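Local coordinates for protein CRISPR-associated endoribonuclease Cas2 2 (Sulfolobus solfataricus, PDB 3EXC) that acts as a magnesium-dependent, single-strand-specific endoribonuclease in CRISPR antiviral defence, working as a homodimer that assembles with Cas1, at residues V8-S13 / Q34-E39. The protein carries 2 engineered substitutions. Numbering follows the deposited sequence.
With NA (sodium ion), chain C; NA (sodium ion), chain B.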
loop_
_atom_site.group_PDB
_atom_site.type_symbol
_atom_site.label_atom_id
_atom_site.label_comp_id
_atom_site.label_asym_id
_atom_site.label_seq_id
_atom_site.Cartn_x
_atom_site.Cartn_y
_atom_site.Cartn_z
ATOM N N VAL A 8 4.221 -1.382 -4.932
ATOM C CA VAL A 8 3.111 -1.092 -5.794
ATOM C C VAL A 8 1.893 -1.428 -4.969
ATOM O O VAL A 8 1.737 -2.571 -4.522
ATOM C CB VAL A 8 3.125 -2.020 -6.983
ATOM C CG1 VAL A 8 1.949 -1.716 -7.881
ATOM C CG2 VAL A 8 4.410 -1.774 -7.710
ATOM N N VAL A 9 1.032 -0.456 -4.780
ATOM C CA VAL A 9 -0.190 -0.610 -4.069
ATOM C C VAL A 9 -1.323 -0.287 -5.039
ATOM O O VAL A 9 -1.374 0.782 -5.659
ATOM C CB VAL A 9 -0.200 0.409 -2.872
ATOM C CG1 VAL A 9 -1.467 0.301 -2.035
ATOM C CG2 VAL A 9 1.002 0.119 -1.969
ATOM N N TYR A 10 -2.316 -1.150 -5.131
ATOM C CA TYR A 10 -3.402 -0.882 -6.100
ATOM C C TYR A 10 -4.863 -0.973 -5.537
ATOM O O TYR A 10 -5.180 -1.648 -4.498
ATOM C CB TYR A 10 -3.199 -1.720 -7.377
ATOM C CG TYR A 10 -3.003 -3.191 -7.141
ATOM C CD1 TYR A 10 -1.741 -3.714 -6.899
ATOM C CD2 TYR A 10 -4.095 -4.086 -7.156
ATOM C CE1 TYR A 10 -1.569 -5.105 -6.638
ATOM C CE2 TYR A 10 -3.926 -5.465 -6.920
ATOM C CZ TYR A 10 -2.643 -5.947 -6.669
ATOM O OH TYR A 10 -2.428 -7.285 -6.438
ATOM N N ASP A 11 -5.765 -0.312 -6.258
ATOM C CA ASP A 11 -7.169 -0.255 -5.937
ATOM C C ASP A 11 -7.809 -0.433 -7.331
ATOM O O ASP A 11 -8.006 0.513 -8.120
ATOM C CB ASP A 11 -7.421 1.101 -5.237
ATOM C CG ASP A 11 -8.911 1.467 -5.104
ATOM O OD1 ASP A 11 -9.787 0.692 -5.609
ATOM O OD2 ASP A 11 -9.204 2.577 -4.515
ATOM N N VAL A 12 -8.052 -1.691 -7.670
ATOM C CA VAL A 12 -8.541 -2.025 -8.952
ATOM C C VAL A 12 -9.951 -2.589 -8.805
ATOM O O VAL A 12 -10.098 -3.669 -8.248
ATOM C CB VAL A 12 -7.638 -3.069 -9.617
ATOM C CG1 VAL A 12 -8.301 -3.600 -10.851
ATOM C CG2 VAL A 12 -6.268 -2.429 -9.960
ATOM N N SER A 13 -10.974 -1.862 -9.285
ATOM C CA SER A 13 -12.383 -2.321 -9.169
ATOM C C SER A 13 -12.727 -3.650 -9.843
ATOM O O SER A 13 -13.195 -4.548 -9.159
ATOM C CB SER A 13 -13.398 -1.233 -9.549
ATOM O OG SER A 13 -13.565 -0.376 -8.416
ATOM N N GLN A 34 0.552 -8.253 0.406
ATOM C CA GLN A 34 -0.846 -8.205 0.916
ATOM C C GLN A 34 -1.731 -8.359 -0.239
ATOM O O GLN A 34 -1.272 -8.281 -1.353
ATOM C CB GLN A 34 -1.224 -6.797 1.317
ATOM C CG GLN A 34 -0.737 -6.374 2.538
ATOM C CD GLN A 34 -1.387 -5.119 3.002
ATOM O OE1 GLN A 34 -2.479 -4.737 2.535
ATOM N NE2 GLN A 34 -0.798 -4.529 4.050
ATOM N N ARG A 35 -3.027 -8.411 0.008
ATOM C CA ARG A 35 -3.987 -8.555 -1.082
ATOM C C ARG A 35 -3.830 -7.540 -2.247
ATOM O O ARG A 35 -4.101 -7.852 -3.428
ATOM C CB ARG A 35 -5.413 -8.518 -0.545
ATOM C CG ARG A 35 -6.389 -7.948 -1.484
ATOM C CD ARG A 35 -7.751 -7.800 -0.844
ATOM N NE ARG A 35 -8.523 -6.925 -1.708
ATOM C CZ ARG A 35 -9.304 -7.358 -2.683
ATOM N NH1 ARG A 35 -9.440 -8.656 -2.898
ATOM N NH2 ARG A 35 -9.952 -6.492 -3.441
ATOM N N SER A 36 -3.441 -6.315 -1.959
ATOM C CA SER A 36 -3.311 -5.419 -3.133
ATOM C C SER A 36 -1.992 -4.637 -3.090
ATOM O O SER A 36 -1.989 -3.447 -3.336
ATOM C CB SER A 36 -4.543 -4.500 -3.234
ATOM O OG SER A 36 -5.682 -5.232 -3.697
ATOM N N ALA A 37 -0.891 -5.310 -2.742
ATOM C CA ALA A 37 0.379 -4.614 -2.574
ATOM C C ALA A 37 1.477 -5.605 -2.863
ATOM O O ALA A 37 1.381 -6.768 -2.525
ATOM C CB ALA A 37 0.484 -4.046 -1.151
ATOM N N PHE A 38 2.498 -5.144 -3.536
ATOM C CA PHE A 38 3.647 -5.963 -3.892
ATOM C C PHE A 38 4.891 -5.137 -3.576
ATOM O O PHE A 38 4.792 -3.893 -3.537
ATOM C CB PHE A 38 3.642 -6.217 -5.407
ATOM C CG PHE A 38 2.814 -7.386 -5.826
ATOM C CD1 PHE A 38 3.425 -8.561 -6.222
ATOM C CD2 PHE A 38 1.412 -7.303 -5.813
ATOM C CE1 PHE A 38 2.628 -9.677 -6.625
ATOM C CE2 PHE A 38 0.589 -8.376 -6.167
ATOM C CZ PHE A 38 1.180 -9.568 -6.584
ATOM N N GLU A 39 6.027 -5.784 -3.345
ATOM C CA GLU A 39 7.319 -5.057 -3.221
ATOM C C GLU A 39 8.365 -5.758 -4.051
ATOM O O GLU A 39 8.210 -6.951 -4.365
ATOM C CB GLU A 39 7.801 -4.923 -1.740
ATOM C CG GLU A 39 7.817 -6.279 -0.970
ATOM C CD GLU A 39 9.111 -7.114 -1.143
ATOM O OE1 GLU A 39 10.119 -6.507 -1.626
ATOM O OE2 GLU A 39 9.115 -8.349 -0.768
HETATM NA NA NA C . -4.137 -4.432 0.547
HETATM NA NA NA B . -5.714 -0.320 -2.076
HETATM O O HOH W 1 -7.793 -3.818 -5.313
HETATM O O HOH W 2 -3.888 -1.871 -0.596
HETATM O O HOH W 3 -6.828 -4.479 0.137
HETATM O O HOH W 4 -7.442 -2.405 -2.353
#
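V8 pairs with F38 and V9 with A37 where strands 8-11 and 37-39 run antiparallel, their axes at 165°, in the ferredoxin-like sheet of Cas2. Before the pairing starts, Q34 reaches the first strand through two sodium ions sharing a water: its OE1 binds one at 2.6 Å, Y10 O the other at 2.8 Å. Y10 O of the second subunit completes the Q34-bound ion, and Q34 OE1 of that subunit the Y10-bound one.

S36 follows, gripping Y10 twice. Its O accepts a hydrogen bond from Y10 N at 2.9 Å, while its CB makes a CH-pi contact over the phenol face, 4.0 Å from the ring centroid and 19° off the normal. With CG between backbone N and carbonyl carbon (chi1 52°), the Y10 ring lies under S36. S36 OG also meets a water that accepts a hydrogen bond from V12 N.

A37 forms the non-hydrogen-bonded pair with V9; its CA lies 3.1 Å from V8 O as a CA-H...O contact. Their side chains share the face on which V9 of the second subunit packs.

F38 closes the register with two bonds: F38 N to V8 O, in the carbonyl plane, at 2.9 Å, and V8 N to F38 O, also 2.9 Å. On the other face Y10 OH lies at the F38 ring edge, 3.2 Å from CE2, and both side chains pack against helix 15-27.

Backbone bonding thus fixes Y10, whereas D11, the predicted catalytic magnesium ligand, is held by I64 and by R35 N of the second subunit; with sodium joining oxygens of both subunits nearby, this strand pair serves sheet core and dimer interface alike.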